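Local atomic coordinates of PhnH (Penicillium herquei, PDB entry 6JJT), a protein that catalyses the hydroalkoxylation that closes the ether ring of (2'R)-atrovenetin during the biosynthesis of phenalenones such as herqueinone. Residues F28-N33 / I59-F65. Sequence-based numbering, arbitrary orientation.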
loop_
_atom_site.group_PDB
_atom_site.type_symbol
_atom_site.label_atom_id
_atom_site.label_comp_id
_atom_site.label_asym_id
_atom_site.label_seq_id
_atom_site.Cartn_x
_atom_site.Cartn_y
_atom_site.Cartn_z
ATOM N N PHE D 28 2.878 -21.678 -17.914
ATOM C CA PHE D 28 2.858 -20.400 -18.619
ATOM C C PHE D 28 1.462 -19.800 -18.565
ATOM O O PHE D 28 0.442 -20.458 -18.742
ATOM C CB PHE D 28 3.294 -20.600 -20.080
ATOM C CG PHE D 28 3.276 -19.296 -20.843
ATOM C CD1 PHE D 28 4.109 -18.235 -20.504
ATOM C CD2 PHE D 28 2.349 -19.105 -21.853
ATOM C CE1 PHE D 28 4.066 -17.044 -21.216
ATOM C CE2 PHE D 28 2.275 -17.899 -22.542
ATOM C CZ PHE D 28 3.127 -16.867 -22.212
ATOM N N LEU D 29 1.397 -18.514 -18.157
ATOM C CA LEU D 29 0.104 -17.878 -17.950
ATOM C C LEU D 29 -0.216 -16.853 -19.039
ATOM O O LEU D 29 -1.331 -16.902 -19.546
ATOM C CB LEU D 29 0.079 -17.205 -16.563
ATOM C CG LEU D 29 -1.260 -16.628 -16.101
ATOM C CD1 LEU D 29 -2.365 -17.663 -15.995
ATOM C CD2 LEU D 29 -1.104 -15.833 -14.799
ATOM N N PHE D 30 0.689 -15.885 -19.288
ATOM C CA PHE D 30 0.385 -14.830 -20.262
ATOM C C PHE D 30 1.646 -14.071 -20.560
ATOM O O PHE D 30 2.589 -14.114 -19.789
ATOM C CB PHE D 30 -0.712 -13.833 -19.818
ATOM C CG PHE D 30 -0.359 -12.818 -18.742
ATOM C CD1 PHE D 30 -0.184 -13.206 -17.407
ATOM C CD2 PHE D 30 -0.264 -11.461 -19.057
ATOM C CE1 PHE D 30 0.103 -12.253 -16.427
ATOM C CE2 PHE D 30 -0.021 -10.507 -18.068
ATOM C CZ PHE D 30 0.177 -10.905 -16.746
ATOM N N SER D 31 1.634 -13.335 -21.694
ATOM C CA SER D 31 2.646 -12.346 -21.973
ATOM C C SER D 31 1.973 -10.974 -22.035
ATOM O O SER D 31 0.778 -10.834 -22.286
ATOM C CB SER D 31 3.344 -12.641 -23.278
ATOM O OG SER D 31 2.376 -12.517 -24.301
ATOM N N ALA D 32 2.814 -9.964 -21.821
ATOM C CA ALA D 32 2.373 -8.585 -21.900
ATOM C C ALA D 32 3.423 -7.829 -22.695
ATOM O O ALA D 32 4.627 -7.974 -22.447
ATOM C CB ALA D 32 2.222 -7.975 -20.516
ATOM N N ASN D 33 2.951 -7.063 -23.690
ATOM C CA ASN D 33 3.815 -6.221 -24.486
ATOM C C ASN D 33 3.325 -4.788 -24.272
ATOM O O ASN D 33 2.277 -4.414 -24.818
ATOM C CB ASN D 33 3.724 -6.614 -25.958
ATOM C CG ASN D 33 4.830 -6.040 -26.813
ATOM O OD1 ASN D 33 5.768 -5.416 -26.315
ATOM N ND2 ASN D 33 4.759 -6.310 -28.111
ATOM N N ILE D 59 -0.524 -5.165 -25.174
ATOM C CA ILE D 59 -1.150 -6.372 -25.703
ATOM C C ILE D 59 -0.906 -7.520 -24.734
ATOM O O ILE D 59 0.228 -7.769 -24.340
ATOM C CB ILE D 59 -0.611 -6.692 -27.119
ATOM C CG1 ILE D 59 -0.831 -5.523 -28.098
ATOM C CG2 ILE D 59 -1.194 -8.010 -27.627
ATOM C CD1 ILE D 59 -2.267 -5.034 -28.191
ATOM N N ILE D 60 -1.995 -8.175 -24.348
ATOM C CA ILE D 60 -1.952 -9.307 -23.450
ATOM C C ILE D 60 -2.272 -10.528 -24.311
ATOM O O ILE D 60 -3.271 -10.504 -25.029
ATOM C CB ILE D 60 -3.020 -9.096 -22.356
ATOM C CG1 ILE D 60 -2.796 -7.821 -21.516
ATOM C CG2 ILE D 60 -3.203 -10.347 -21.507
ATOM C CD1 ILE D 60 -1.473 -7.802 -20.797
ATOM N N ALA D 61 -1.431 -11.570 -24.215
ATOM C CA ALA D 61 -1.681 -12.759 -25.022
ATOM C C ALA D 61 -1.375 -13.992 -24.206
ATOM O O ALA D 61 -0.796 -13.916 -23.139
ATOM C CB ALA D 61 -0.837 -12.695 -26.277
ATOM N N GLY D 62 -1.724 -15.142 -24.764
ATOM C CA GLY D 62 -1.432 -16.416 -24.132
ATOM C C GLY D 62 -2.659 -17.320 -24.140
ATOM O O GLY D 62 -3.705 -16.939 -24.646
ATOM N N PRO D 63 -2.536 -18.541 -23.579
ATOM C CA PRO D 63 -3.579 -19.570 -23.706
ATOM C C PRO D 63 -4.837 -19.405 -22.853
ATOM O O PRO D 63 -5.799 -20.140 -23.033
ATOM C CB PRO D 63 -2.825 -20.849 -23.304
ATOM C CG PRO D 63 -1.682 -20.395 -22.409
ATOM C CD PRO D 63 -1.313 -19.024 -22.921
ATOM N N ASN D 64 -4.838 -18.425 -21.938
ATOM C CA ASN D 64 -5.827 -18.378 -20.873
ATOM C C ASN D 64 -6.728 -17.154 -21.042
ATOM O O ASN D 64 -7.937 -17.215 -20.794
ATOM C CB ASN D 64 -5.149 -18.315 -19.498
ATOM C CG ASN D 64 -4.230 -19.480 -19.176
ATOM O OD1 ASN D 64 -4.674 -20.558 -18.777
ATOM N ND2 ASN D 64 -2.937 -19.256 -19.275
ATOM N N PHE D 65 -6.099 -16.031 -21.419
ATOM C CA PHE D 65 -6.789 -14.765 -21.614
ATOM C C PHE D 65 -5.936 -13.906 -22.547
ATOM O O PHE D 65 -4.704 -13.990 -22.572
ATOM C CB PHE D 65 -7.153 -14.118 -20.265
ATOM C CG PHE D 65 -5.976 -13.828 -19.367
ATOM C CD1 PHE D 65 -5.485 -14.776 -18.471
ATOM C CD2 PHE D 65 -5.360 -12.584 -19.401
ATOM C CE1 PHE D 65 -4.389 -14.495 -17.659
ATOM C CE2 PHE D 65 -4.264 -12.304 -18.593
ATOM C CZ PHE D 65 -3.773 -13.258 -17.717
HETATM O O HOH W 1 1.814 -9.948 -25.335
#
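Ser31 pairs with Ala61 and Asn33 with Ile59 as antiparallel hydrogen-bonded pairs, each with two backbone bonds, and the short strand segments run at 160° to each other. Past Ala61 the regular ladder stops; Gly62 leads into the turn, where the Asn64 amide takes over: ND2 donates to the Leu29 O at 2.9 Å, with the acceptor near the amide plane. On the face carrying Ala32 and Ile60 the side chains are apolar. Phe65 CZ lies over one face of the Phe30 ring, 3.6 Å from Phe30 CG, with the ring planes inclined at 41°. Ile60 divides its branches, CG2 lying 4.0 Å from Phe30 CD2 and CD1 meeting Ala32 CB. On the other face, Ser31 holds OG between its backbone N and carbonyl carbon (chi1 64°), where a water links it to Ile59 O, 2.9 Å from the water oxygen. Pro63 CD packs on Phe28 CE2, and Phe28 also touches Pro21 of a neighbouring subunit. The contact joins the first two strands of the closed antiparallel barrel; Phe30 stacks on Tyr145 of strand 142-148, which faces the classic bulge at Leu29 and Phe30, and Ile60 bonds through its backbone to Gly67 of strand 67-79.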